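Local coordinates for peroxiredoxin 5 (PDB 2XHF), which belongs to the peroxiredoxin 5 family of antioxidant enzymes, whose members reduce hydrogen peroxide and organic hydroperoxides through a reactive thiol, at residues L24-E27 with K32-P35; V51-P56 with A92-T97. All coordinates share one frame; numbering follows the deposited sequence.

Contact 1: L24-E27 with K32-P35; sequences LVYE and KSFP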
# COMPACT_ATOMS: atom_id res chain seq x y z
N LEU A 24 7.11 -17.56 3.84
CA LEU A 24 7.54 -16.74 2.71
C LEU A 24 7.20 -15.28 2.92
O LEU A 24 6.09 -14.94 3.37
CB LEU A 24 6.84 -17.21 1.43
CG LEU A 24 7.27 -18.55 0.85
CD1 LEU A 24 6.47 -18.79 -0.42
CD2 LEU A 24 8.76 -18.55 0.55
N VAL A 25 8.15 -14.41 2.62
CA VAL A 25 7.90 -12.99 2.55
C VAL A 25 8.33 -12.49 1.18
O VAL A 25 8.95 -13.21 0.40
CB VAL A 25 8.61 -12.21 3.68
CG1 VAL A 25 8.06 -12.64 5.01
CG2 VAL A 25 10.10 -12.43 3.61
N TYR A 26 7.92 -11.27 0.87
CA TYR A 26 8.13 -10.70 -0.45
C TYR A 26 9.01 -9.47 -0.34
O TYR A 26 9.02 -8.80 0.70
CB TYR A 26 6.78 -10.34 -1.07
CG TYR A 26 5.88 -11.53 -1.20
CD1 TYR A 26 5.20 -12.03 -0.09
CD2 TYR A 26 5.71 -12.16 -2.42
CE1 TYR A 26 4.40 -13.15 -0.21
CE2 TYR A 26 4.92 -13.27 -2.54
CZ TYR A 26 4.26 -13.76 -1.44
OH TYR A 26 3.45 -14.87 -1.58
N GLU A 27 9.77 -9.18 -1.38
CA GLU A 27 10.62 -8.00 -1.36
C GLU A 27 10.67 -7.46 -2.78
O GLU A 27 10.88 -8.23 -3.74
CB GLU A 27 12.01 -8.37 -0.88
CG GLU A 27 12.94 -7.20 -0.65
CD GLU A 27 14.30 -7.64 -0.12
OE1 GLU A 27 14.66 -8.83 -0.25
OE2 GLU A 27 15.02 -6.78 0.41
N LYS A 32 9.40 -11.99 -6.36
CA LYS A 32 10.56 -12.19 -5.49
C LYS A 32 10.11 -12.52 -4.09
O LYS A 32 9.83 -11.62 -3.29
CB LYS A 32 11.49 -10.98 -5.48
CG LYS A 32 12.68 -11.14 -4.52
CD LYS A 32 13.43 -9.85 -4.25
CE LYS A 32 14.04 -9.26 -5.49
NZ LYS A 32 14.76 -8.01 -5.14
N SER A 33 9.96 -13.81 -3.82
CA SER A 33 9.60 -14.26 -2.49
C SER A 33 10.56 -15.34 -2.02
O SER A 33 11.20 -16.04 -2.81
CB SER A 33 8.19 -14.78 -2.44
OG SER A 33 8.03 -15.84 -3.34
N PHE A 34 10.70 -15.43 -0.72
CA PHE A 34 11.69 -16.33 -0.15
C PHE A 34 11.34 -16.50 1.33
O PHE A 34 10.68 -15.64 1.93
CB PHE A 34 13.10 -15.76 -0.29
CG PHE A 34 13.20 -14.33 0.13
CD1 PHE A 34 13.46 -13.99 1.43
CD2 PHE A 34 13.03 -13.31 -0.79
CE1 PHE A 34 13.54 -12.69 1.84
CE2 PHE A 34 13.10 -11.99 -0.40
CZ PHE A 34 13.35 -11.67 0.92
N PRO A 35 11.78 -17.61 1.91
CA PRO A 35 11.55 -17.76 3.35
C PRO A 35 12.26 -16.67 4.12
O PRO A 35 13.41 -16.32 3.85
CB PRO A 35 12.22 -19.11 3.68
CG PRO A 35 12.26 -19.85 2.37
CD PRO A 35 12.44 -18.79 1.32
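Val25 and Phe34 form the hydrogen-bonded pair at the middle of a short antiparallel ladder: Val25 N reaches Phe34 O at 2.9 Å, and Phe34 N returns to Val25 O at 3.0 Å. The two strands are strongly twisted, their directions 142° apart, and Glu27 N adds a third bond to Lys32 O at 3.1 Å. On one face Ser33 CB sits over the ring of Tyr26, its non-hydrogen-bonded partner, 3.9 Å from the centroid in a CH-pi contact. This is a β-hairpin, separate from the central sheet of the thioredoxin-like fold but joined to its strand 105-108 by backbone hydrogen bonding of Tyr26 with Ala108. A leucine in place of Tyr26 would probably leave His111 NE2 without its hydroxyl mate and Ser33 CB without a ring to lie on. The other face carries Phe34, whose CG stands between backbone N and carbonyl carbon (chi1 48°), bringing the ring beneath Val25 O and CE1 to 3.9 Å from Val25 CG2. Glu27 OE1 approaches Phe34 CZ obliquely at 3.3 Å, the carboxylate turned 55° from the ring, while OE2 salt-bridges Arg105. Lys32 lays its aliphatic chain along Glu27 O, CD at 3.1 Å, and sends NZ to Asp28.

Contact 2: V51-P56 with A92-T97; sequences VGAFVP and AAWGKT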
# COMPACT_ATOMS: atom_id res chain seq x y z
N VAL A 51 3.07 -0.74 11.20
CA VAL A 51 1.68 -1.00 10.90
C VAL A 51 1.45 -0.98 9.39
O VAL A 51 0.66 -1.74 8.85
CB VAL A 51 0.77 -0.01 11.66
CG1 VAL A 51 -0.71 -0.18 11.26
CG2 VAL A 51 0.97 -0.21 13.16
N GLY A 52 2.12 -0.07 8.70
CA GLY A 52 2.04 -0.08 7.27
C GLY A 52 2.89 0.99 6.63
O GLY A 52 3.15 2.02 7.23
N ALA A 53 3.29 0.73 5.39
CA ALA A 53 3.96 1.74 4.59
C ALA A 53 3.04 2.97 4.53
O ALA A 53 1.83 2.85 4.30
CB ALA A 53 4.19 1.20 3.22
N PHE A 54 3.63 4.15 4.74
CA PHE A 54 2.94 5.45 4.64
C PHE A 54 1.91 5.71 5.76
O PHE A 54 1.27 6.75 5.77
CB PHE A 54 2.29 5.63 3.26
CG PHE A 54 3.29 5.66 2.14
CD1 PHE A 54 4.10 6.76 1.95
CD2 PHE A 54 3.41 4.59 1.27
CE1 PHE A 54 5.03 6.78 0.92
CE2 PHE A 54 4.32 4.62 0.23
CZ PHE A 54 5.12 5.71 0.06
N VAL A 55 1.79 4.79 6.70
CA VAL A 55 0.88 4.99 7.82
C VAL A 55 1.55 5.88 8.87
O VAL A 55 2.70 5.68 9.20
CB VAL A 55 0.47 3.64 8.47
CG1 VAL A 55 -0.39 3.89 9.70
CG2 VAL A 55 -0.24 2.75 7.45
N PRO A 56 0.84 6.90 9.36
CA PRO A 56 1.51 7.78 10.33
C PRO A 56 2.09 6.98 11.50
O PRO A 56 1.44 6.08 12.04
CB PRO A 56 0.38 8.71 10.78
CG PRO A 56 -0.52 8.79 9.60
CD PRO A 56 -0.50 7.40 8.99
N ALA A 92 8.36 -1.39 -1.11
CA ALA A 92 9.64 -0.98 -1.67
C ALA A 92 9.66 0.52 -1.94
O ALA A 92 10.67 1.18 -1.70
CB ALA A 92 9.94 -1.77 -2.94
N ALA A 93 8.56 1.06 -2.46
CA ALA A 93 8.51 2.49 -2.79
C ALA A 93 8.64 3.27 -1.49
O ALA A 93 9.35 4.25 -1.41
CB ALA A 93 7.22 2.84 -3.49
N TRP A 94 7.92 2.82 -0.48
CA TRP A 94 7.99 3.47 0.82
C TRP A 94 9.41 3.43 1.41
O TRP A 94 9.94 4.44 1.90
CB TRP A 94 7.01 2.82 1.79
CG TRP A 94 7.08 3.38 3.17
CD1 TRP A 94 6.72 4.63 3.56
CD2 TRP A 94 7.57 2.72 4.33
NE1 TRP A 94 6.90 4.78 4.91
CE2 TRP A 94 7.46 3.63 5.40
CE3 TRP A 94 8.08 1.45 4.58
CZ2 TRP A 94 7.83 3.30 6.69
CZ3 TRP A 94 8.46 1.13 5.86
CH2 TRP A 94 8.32 2.05 6.91
N GLY A 95 10.04 2.27 1.35
CA GLY A 95 11.39 2.08 1.88
C GLY A 95 12.35 3.07 1.25
O GLY A 95 13.20 3.62 1.95
N LYS A 96 12.23 3.31 -0.06
CA LYS A 96 13.13 4.26 -0.72
C LYS A 96 12.96 5.68 -0.19
O LYS A 96 13.91 6.45 -0.16
CB LYS A 96 12.97 4.23 -2.24
CG LYS A 96 13.44 2.94 -2.84
CD LYS A 96 13.27 2.93 -4.34
CE LYS A 96 13.74 1.62 -4.94
NZ LYS A 96 12.97 0.45 -4.44
N THR A 97 11.76 6.03 0.26
CA THR A 97 11.53 7.37 0.79
C THR A 97 12.06 7.56 2.21
O THR A 97 12.46 8.68 2.58
CB THR A 97 10.02 7.76 0.78
OG1 THR A 97 9.34 7.12 1.88
CG2 THR A 97 9.37 7.42 -0.56
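Ala53 comes up to Trp94 of helix 88-98, their CA atoms 5.8 Å apart, on a type II β-turn from Gly52 to Val55. The turn follows core strand 44-49 of the thioredoxin-like fold, and nearby Ser58, whose OG is hydrogen-bonded to Val55 O, probably occupies the position of the peroxidatic cysteine of related peroxiredoxins. No hydrogen bond crosses the contact. The indole, its CG anti to the backbone N (chi1 177°), extends from the helix to receive the turn on one face: Ala53 CA stands 3.8 Å from the centroid of the five-membered ring as a CH-pi donor, and Ala53 CB meets Trp94 CB at 3.6 Å. Phe54 forms a T-shaped pair with the same indole, planes at 68° and centroids 4.7 Å apart. The edge belongs to Trp94, whose CD1 points at the middle of the phenyl face, while Trp94 CB touches Phe54 CE2 at 3.6 Å. At the dimer interface the Phe54 ring meets Phe54 of the second subunit with parallel planes and packs on Ala93 of that subunit. One turn along the helix, the Thr97 hydroxyl gives its hydrogen to Trp94 O at 2.7 Å, in the carbonyl plane on a lone pair.

Contact 1 is a hairpin closed by its own strand pairing and tied to strand 105-108, where Phe34 packs on Arg105 and Leu107; contact 2 is a loop packed on helix 88-98. They follow one another along the chain, with centres 18 Å apart and nearest atoms about 6 Å apart, without touching. Helix 88-98 connects them indirectly, since its Ala92 packs on Asp28 in the hairpin turn. Judged by the family, contact 2 lies against the probable peroxidatic position, Trp94 packing on Ser58, while Arg132 NH1 is hydrogen-bonded to Val51 O. Val55 and Pro56 pack on Phe89 of the second subunit, whereas no other chain of the assembly touches contact 1.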